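Local coordinates for MPN domain-containing protein (PDB 1OI0) that binds a zinc ion and is probably a metallopeptidase of the JAB1/MPN family, at residues P79-E82 / D83-L86; I6-G9 / L10-T13. All blocks are in the same frame, centred on the assembly; numbering follows the deposited sequence.

Interaction 1 of 2, residues P79-E82 / D83-L86; sequences PSEE and DLSL. With ZN (zinc ion), chain E; 144 (tris-hydroxymethyl-methyl-ammonium), chain F.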
ATOM      1  N   PRO A  79      -0.086   2.351 -11.570  1.00 21.96           N
ATOM      2  CA  PRO A  79       1.365   2.216 -11.428  1.00 20.85           C
ATOM      3  C   PRO A  79       2.113   2.634 -12.687  1.00 21.47           C
ATOM      4  O   PRO A  79       1.592   2.532 -13.800  1.00 21.19           O
ATOM      5  CB  PRO A  79       1.544   0.733 -11.118  1.00 21.61           C
ATOM      6  CG  PRO A  79       0.442   0.102 -11.910  1.00 24.16           C
ATOM      7  CD  PRO A  79      -0.732   1.030 -11.694  1.00 23.30           C
ATOM      8  N   SER A  80       3.330   3.127 -12.497  1.00 20.75           N
ATOM      9  CA  SER A  80       4.179   3.529 -13.610  1.00 21.27           C
ATOM     10  C   SER A  80       5.147   2.376 -13.834  1.00 22.04           C
ATOM     11  O   SER A  80       5.119   1.390 -13.098  1.00 19.24           O
ATOM     12  CB  SER A  80       4.979   4.769 -13.243  1.00 21.34           C
ATOM     13  OG  SER A  80       5.871   4.461 -12.186  1.00 19.11           O
ATOM     14  N   GLU A  81       6.004   2.498 -14.841  1.00 23.08           N
ATOM     15  CA  GLU A  81       6.989   1.463 -15.120  1.00 23.36           C
ATOM     16  C   GLU A  81       7.911   1.348 -13.911  1.00 19.80           C
ATOM     17  O   GLU A  81       8.329   0.251 -13.537  1.00 21.68           O
ATOM     18  CB  GLU A  81       7.815   1.825 -16.358  1.00 26.40           C
ATOM     19  CG  GLU A  81       7.035   1.858 -17.660  1.00 34.33           C
ATOM     20  CD  GLU A  81       6.367   0.537 -17.970  1.00 37.52           C
ATOM     21  OE1 GLU A  81       7.025  -0.514 -17.821  1.00 41.51           O
ATOM     22  OE2 GLU A  81       5.186   0.548 -18.373  1.00 43.27           O
ATOM     23  N   GLU A  82       8.221   2.492 -13.305  1.00 20.37           N
ATOM     24  CA  GLU A  82       9.082   2.531 -12.130  1.00 20.00           C
ATOM     25  C   GLU A  82       8.452   1.732 -10.998  1.00 20.73           C
ATOM     26  O   GLU A  82       9.135   0.990 -10.298  1.00 18.41           O
ATOM     27  CB  GLU A  82       9.308   3.973 -11.661  1.00 20.23           C
ATOM     28  CG  GLU A  82      10.225   4.815 -12.539  1.00 26.95           C
ATOM     29  CD  GLU A  82       9.596   5.209 -13.860  1.00 31.41           C
ATOM     30  OE1 GLU A  82       8.365   5.049 -14.017  1.00 31.10           O
ATOM     31  OE2 GLU A  82      10.334   5.698 -14.744  1.00 35.70           O
ATOM     32  N   ASP A  83       7.144   1.887 -10.820  1.00 16.79           N
ATOM     33  CA  ASP A  83       6.452   1.164  -9.763  1.00 18.08           C
ATOM     34  C   ASP A  83       6.548  -0.335  -9.987  1.00 16.53           C
ATOM     35  O   ASP A  83       6.780  -1.096  -9.048  1.00 19.20           O
ATOM     36  CB  ASP A  83       4.984   1.580  -9.693  1.00 14.93           C
ATOM     37  CG  ASP A  83       4.798   2.966  -9.107  1.00 15.57           C
ATOM     38  OD1 ASP A  83       5.779   3.537  -8.580  1.00 15.52           O
ATOM     39  OD2 ASP A  83       3.663   3.479  -9.169  1.00 14.98           O
ATOM     40  N   LEU A  84       6.373  -0.755 -11.232  1.00 17.47           N
ATOM     41  CA  LEU A  84       6.452  -2.170 -11.552  1.00 15.98           C
ATOM     42  C   LEU A  84       7.802  -2.744 -11.133  1.00 19.27           C
ATOM     43  O   LEU A  84       7.870  -3.869 -10.642  1.00 18.89           O
ATOM     44  CB  LEU A  84       6.213  -2.394 -13.047  1.00 19.61           C
ATOM     45  CG  LEU A  84       4.805  -2.865 -13.439  1.00 27.92           C
ATOM     46  CD1 LEU A  84       3.738  -2.064 -12.708  1.00 25.65           C
ATOM     47  CD2 LEU A  84       4.638  -2.751 -14.949  1.00 29.02           C
ATOM     48  N   SER A  85       8.874  -1.976 -11.308  1.00 16.56           N
ATOM     49  CA  SER A  85      10.198  -2.456 -10.924  1.00 18.96           C
ATOM     50  C   SER A  85      10.311  -2.564  -9.402  1.00 23.21           C
ATOM     51  O   SER A  85      11.070  -3.385  -8.885  1.00 29.61           O
ATOM     52  CB  SER A  85      11.300  -1.540 -11.480  1.00 20.40           C
ATOM     53  OG  SER A  85      11.293  -0.264 -10.866  1.00 24.80           O
ATOM     54  N   LEU A  86       9.560  -1.728  -8.689  1.00 18.97           N
ATOM     55  CA  LEU A  86       9.556  -1.760  -7.231  1.00 20.19           C
ATOM     56  C   LEU A  86       8.783  -3.001  -6.772  1.00 20.29           C
ATOM     57  O   LEU A  86       9.227  -3.739  -5.891  1.00 23.62           O
ATOM     58  CB  LEU A  86       8.874  -0.505  -6.668  1.00 17.77           C
ATOM     59  CG  LEU A  86       8.547  -0.562  -5.168  1.00 20.55           C
ATOM     60  CD1 LEU A  86       9.841  -0.557  -4.356  1.00 21.46           C
ATOM     61  CD2 LEU A  86       7.674   0.622  -4.778  1.00 21.77           C
TER
HETATM   62 ZN    ZN E 201       4.172   5.225  -7.986  1.00 17.89          ZN
HETATM   63  C1  144 F 202       4.687   6.457 -10.242  1.00 16.54           C
HETATM   64  N   144 F 202       5.619   7.492  -9.812  1.00 24.61           N
HETATM   65  C2  144 F 202       6.323   7.022  -8.577  1.00 23.64           C
HETATM   66  O2  144 F 202       5.904   6.574  -7.372  1.00 19.12           O
HETATM   67  C3  144 F 202       4.783   8.751  -9.633  1.00 26.10           C
HETATM   68  O3  144 F 202       5.542   9.896  -9.205  1.00 27.90           O
HETATM   69  C4  144 F 202       6.611   7.595 -10.906  1.00 25.40           C
HETATM   70  O4  144 F 202       7.428   6.417 -11.607  1.00 25.13           O

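Interaction 2 of 2, residues I6-G9 / L10-T13; sequences ISRG and LLKT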
ATOM      1  N   ILE A   6      -7.033  -6.590   4.332  1.00 20.88           N
ATOM      2  CA  ILE A   6      -6.438  -5.413   4.944  1.00 20.17           C
ATOM      3  C   ILE A   6      -7.456  -4.856   5.923  1.00 20.82           C
ATOM      4  O   ILE A   6      -8.651  -4.821   5.630  1.00 23.11           O
ATOM      5  CB  ILE A   6      -6.068  -4.336   3.890  1.00 19.50           C
ATOM      6  CG1 ILE A   6      -5.361  -3.168   4.584  1.00 20.74           C
ATOM      7  CG2 ILE A   6      -7.315  -3.859   3.145  1.00 19.01           C
ATOM      8  CD1 ILE A   6      -4.748  -2.164   3.623  1.00 20.13           C
ATOM      9  N   SER A   7      -6.990  -4.441   7.094  1.00 22.34           N
ATOM     10  CA  SER A   7      -7.890  -3.895   8.093  1.00 23.72           C
ATOM     11  C   SER A   7      -8.275  -2.475   7.710  1.00 24.87           C
ATOM     12  O   SER A   7      -7.480  -1.744   7.116  1.00 24.95           O
ATOM     13  CB  SER A   7      -7.225  -3.897   9.471  1.00 23.77           C
ATOM     14  OG  SER A   7      -6.162  -2.960   9.531  1.00 26.66           O
ATOM     15  N   ARG A   8      -9.502  -2.089   8.036  1.00 25.81           N
ATOM     16  CA  ARG A   8      -9.964  -0.743   7.728  1.00 27.45           C
ATOM     17  C   ARG A   8      -9.099   0.241   8.507  1.00 25.73           C
ATOM     18  O   ARG A   8      -8.866   1.365   8.067  1.00 27.59           O
ATOM     19  CB  ARG A   8     -11.432  -0.576   8.131  1.00 28.16           C
ATOM     20  CG  ARG A   8     -11.961   0.842   7.973  1.00 32.97           C
ATOM     21  CD  ARG A   8     -11.969   1.281   6.518  1.00 37.43           C
ATOM     22  NE  ARG A   8     -12.859   0.459   5.703  1.00 40.48           N
ATOM     23  CZ  ARG A   8     -13.057   0.634   4.399  1.00 40.96           C
ATOM     24  NH1 ARG A   8     -12.425   1.605   3.754  1.00 41.69           N
ATOM     25  NH2 ARG A   8     -13.883  -0.164   3.738  1.00 42.74           N
ATOM     26  N   GLY A   9      -8.621  -0.202   9.666  1.00 26.04           N
ATOM     27  CA  GLY A   9      -7.785   0.642  10.497  1.00 26.24           C
ATOM     28  C   GLY A   9      -6.470   0.980   9.826  1.00 25.22           C
ATOM     29  O   GLY A   9      -5.977   2.100   9.950  1.00 27.23           O
ATOM     30  N   LEU A  10      -5.896   0.012   9.119  1.00 24.63           N
ATOM     31  CA  LEU A  10      -4.630   0.239   8.432  1.00 20.78           C
ATOM     32  C   LEU A  10      -4.834   1.154   7.230  1.00 22.55           C
ATOM     33  O   LEU A  10      -3.985   1.998   6.941  1.00 20.30           O
ATOM     34  CB  LEU A  10      -4.014  -1.084   7.972  1.00 22.32           C
ATOM     35  CG  LEU A  10      -2.603  -0.946   7.389  1.00 22.19           C
ATOM     36  CD1 LEU A  10      -1.674  -0.427   8.475  1.00 24.67           C
ATOM     37  CD2 LEU A  10      -2.102  -2.287   6.861  1.00 22.70           C
ATOM     38  N   LEU A  11      -5.951   0.985   6.526  1.00 21.64           N
ATOM     39  CA  LEU A  11      -6.245   1.826   5.369  1.00 23.74           C
ATOM     40  C   LEU A  11      -6.368   3.278   5.813  1.00 25.16           C
ATOM     41  O   LEU A  11      -5.863   4.189   5.149  1.00 23.07           O
ATOM     42  CB  LEU A  11      -7.546   1.388   4.694  1.00 26.10           C
ATOM     43  CG  LEU A  11      -7.468   0.230   3.698  1.00 26.68           C
ATOM     44  CD1 LEU A  11      -8.862  -0.084   3.176  1.00 27.83           C
ATOM     45  CD2 LEU A  11      -6.542   0.601   2.548  1.00 28.40           C
ATOM     46  N   LYS A  12      -7.039   3.491   6.941  1.00 24.16           N
ATOM     47  CA  LYS A  12      -7.209   4.836   7.464  1.00 25.72           C
ATOM     48  C   LYS A  12      -5.840   5.410   7.807  1.00 24.51           C
ATOM     49  O   LYS A  12      -5.539   6.556   7.484  1.00 25.79           O
ATOM     50  CB  LYS A  12      -8.096   4.824   8.713  1.00 28.75           C
ATOM     51  CG  LYS A  12      -8.347   6.208   9.287  1.00 35.20           C
ATOM     52  CD  LYS A  12      -9.208   6.157  10.538  1.00 41.47           C
ATOM     53  CE  LYS A  12      -9.445   7.558  11.089  1.00 44.15           C
ATOM     54  NZ  LYS A  12     -10.223   7.532  12.359  1.00 46.72           N
ATOM     55  N   THR A  13      -5.010   4.602   8.458  1.00 23.10           N
ATOM     56  CA  THR A  13      -3.668   5.023   8.836  1.00 25.03           C
ATOM     57  C   THR A  13      -2.867   5.400   7.592  1.00 22.48           C
ATOM     58  O   THR A  13      -2.196   6.433   7.558  1.00 21.50           O
ATOM     59  CB  THR A  13      -2.931   3.894   9.584  1.00 24.40           C
ATOM     60  OG1 THR A  13      -3.630   3.598  10.800  1.00 28.50           O
ATOM     61  CG2 THR A  13      -1.501   4.303   9.913  1.00 26.97           C
TER

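Interaction 1 of 2, residues P79-E82 / D83-L86
Asp83 and Ser80 face each other across the first turn of helix 81-89, with Ser80 as its N-cap. Ser80 OG accepts from Asp83 N at 3.2 Å, and Asp83 OD2 accepts a weak bond from Ser80 N at 3.4 Å, which completes a capping box. With CG beside its own backbone N (chi1 -73°), Asp83 carries the carboxylate back over the helix start, where both oxygens bind zinc, OD2 at 2.2 Å and OD1 at 2.4 Å. His70, His72 and O2 of the bound tris-hydroxymethyl-methyl-ammonium complete the site. Glu82 starts outward from the helix, but its chain bends at chi2 (72°), bringing OE1 to a weak 2.9 Å bond from ligand O4. The same hydroxyl lies 2.6 Å from Ser80 OG in a hydrogen bond. With an alanine in place of Ser80, the amide of Asp83 would probably lose its capping acceptor, and ligand O4 one of its partners. Further round the turn, Glu82 O is gripped by Leu86 N and by Ser85 OG, the latter at 2.6 Å. Leu84 offers an apolar branch to Pro79: its CD1 meets Pro79 CB at 3.9 Å, a hydrophobic staple joining the residue before the cap to the first turn. Asp83 is thus both capping residue and metal ligand, consistent with the JAMM motif of this family. The two zinc bonds hold the carboxylate; the weak bond from Ser80 N to OD2 may help to set its rotation, making Ser80 a second-shell residue for the metal that also touches the ligand directly.

Interaction 2 of 2, residues I6-G9 / L10-T13
Ser7 and Leu10 make the capping bond that starts helix 8-21: Ser7 OG accepts from Leu10 N at 3.0 Å. Serine fits this N-cap because its short side chain, with OG between the backbone N and the carbonyl carbon (chi1 69°), turns back to the amide of Leu10 in a somewhat bent bond (145°), where the helix itself offers no regular partner. Still in the first turn, Gly9 O takes two donors from Thr13, one turn further on: OG1 at 2.9 Å and N at 3.1 Å. They arrive from opposite faces of the carbonyl plane, which lets one oxygen accept both; the OG1 bond ties the hydroxyl to the backbone. Lys12 N reaches Arg8 O at 3.0 Å, and Leu11 N donates to Ser7 O to close the first turn. Apolar packing takes over on the inner side. Ile6 and Leu11 cross at about a right angle, and Ile6 CD1 presses against Leu11 CD2 at 3.5 Å, tight for two carbons. As N' and N4 residues, they form the hydrophobic staple. Ile6 CG1 also touches Leu10 CD2 at 4.1 Å, while Leu11 CD1 lies over one face of the Arg8 guanidinium. On the sheet side of the turn, Leu10 rests on Met37 and Leu40 of strand 36-42, and Leu11 on Val120 of strand 119-120. Ile6 pairs through its backbone with Glu119 and Val121, next to edge strand 119-120, and Ser7 alone separates strand 5-6 from helix 8-21.

How the interactions relate
Interactions 1 and 2 are two versions of one device, a serine N-cap with a hydrophobic staple, at the starts of helices 81-89 and 8-21. They lie on opposite sides of the chain's centre, with their own centres 23 Å apart and nearest atoms about 15 Å apart. Interaction 2 comes first along the chain and is structural packing at one flank of the sheet, away from the zinc. Interaction 1 belongs to the beta-alpha-beta unit of strand 64-72, helix 81-89 and strand 93-98; Asp83 binds the zinc, and Ser80, Glu82 and Asp83 line the ligand pocket. At 79-86 the N3 residue is an aspartate that closes a capping box; at 6-13 it is Leu10, buried against the sheet, and only the serine half is present.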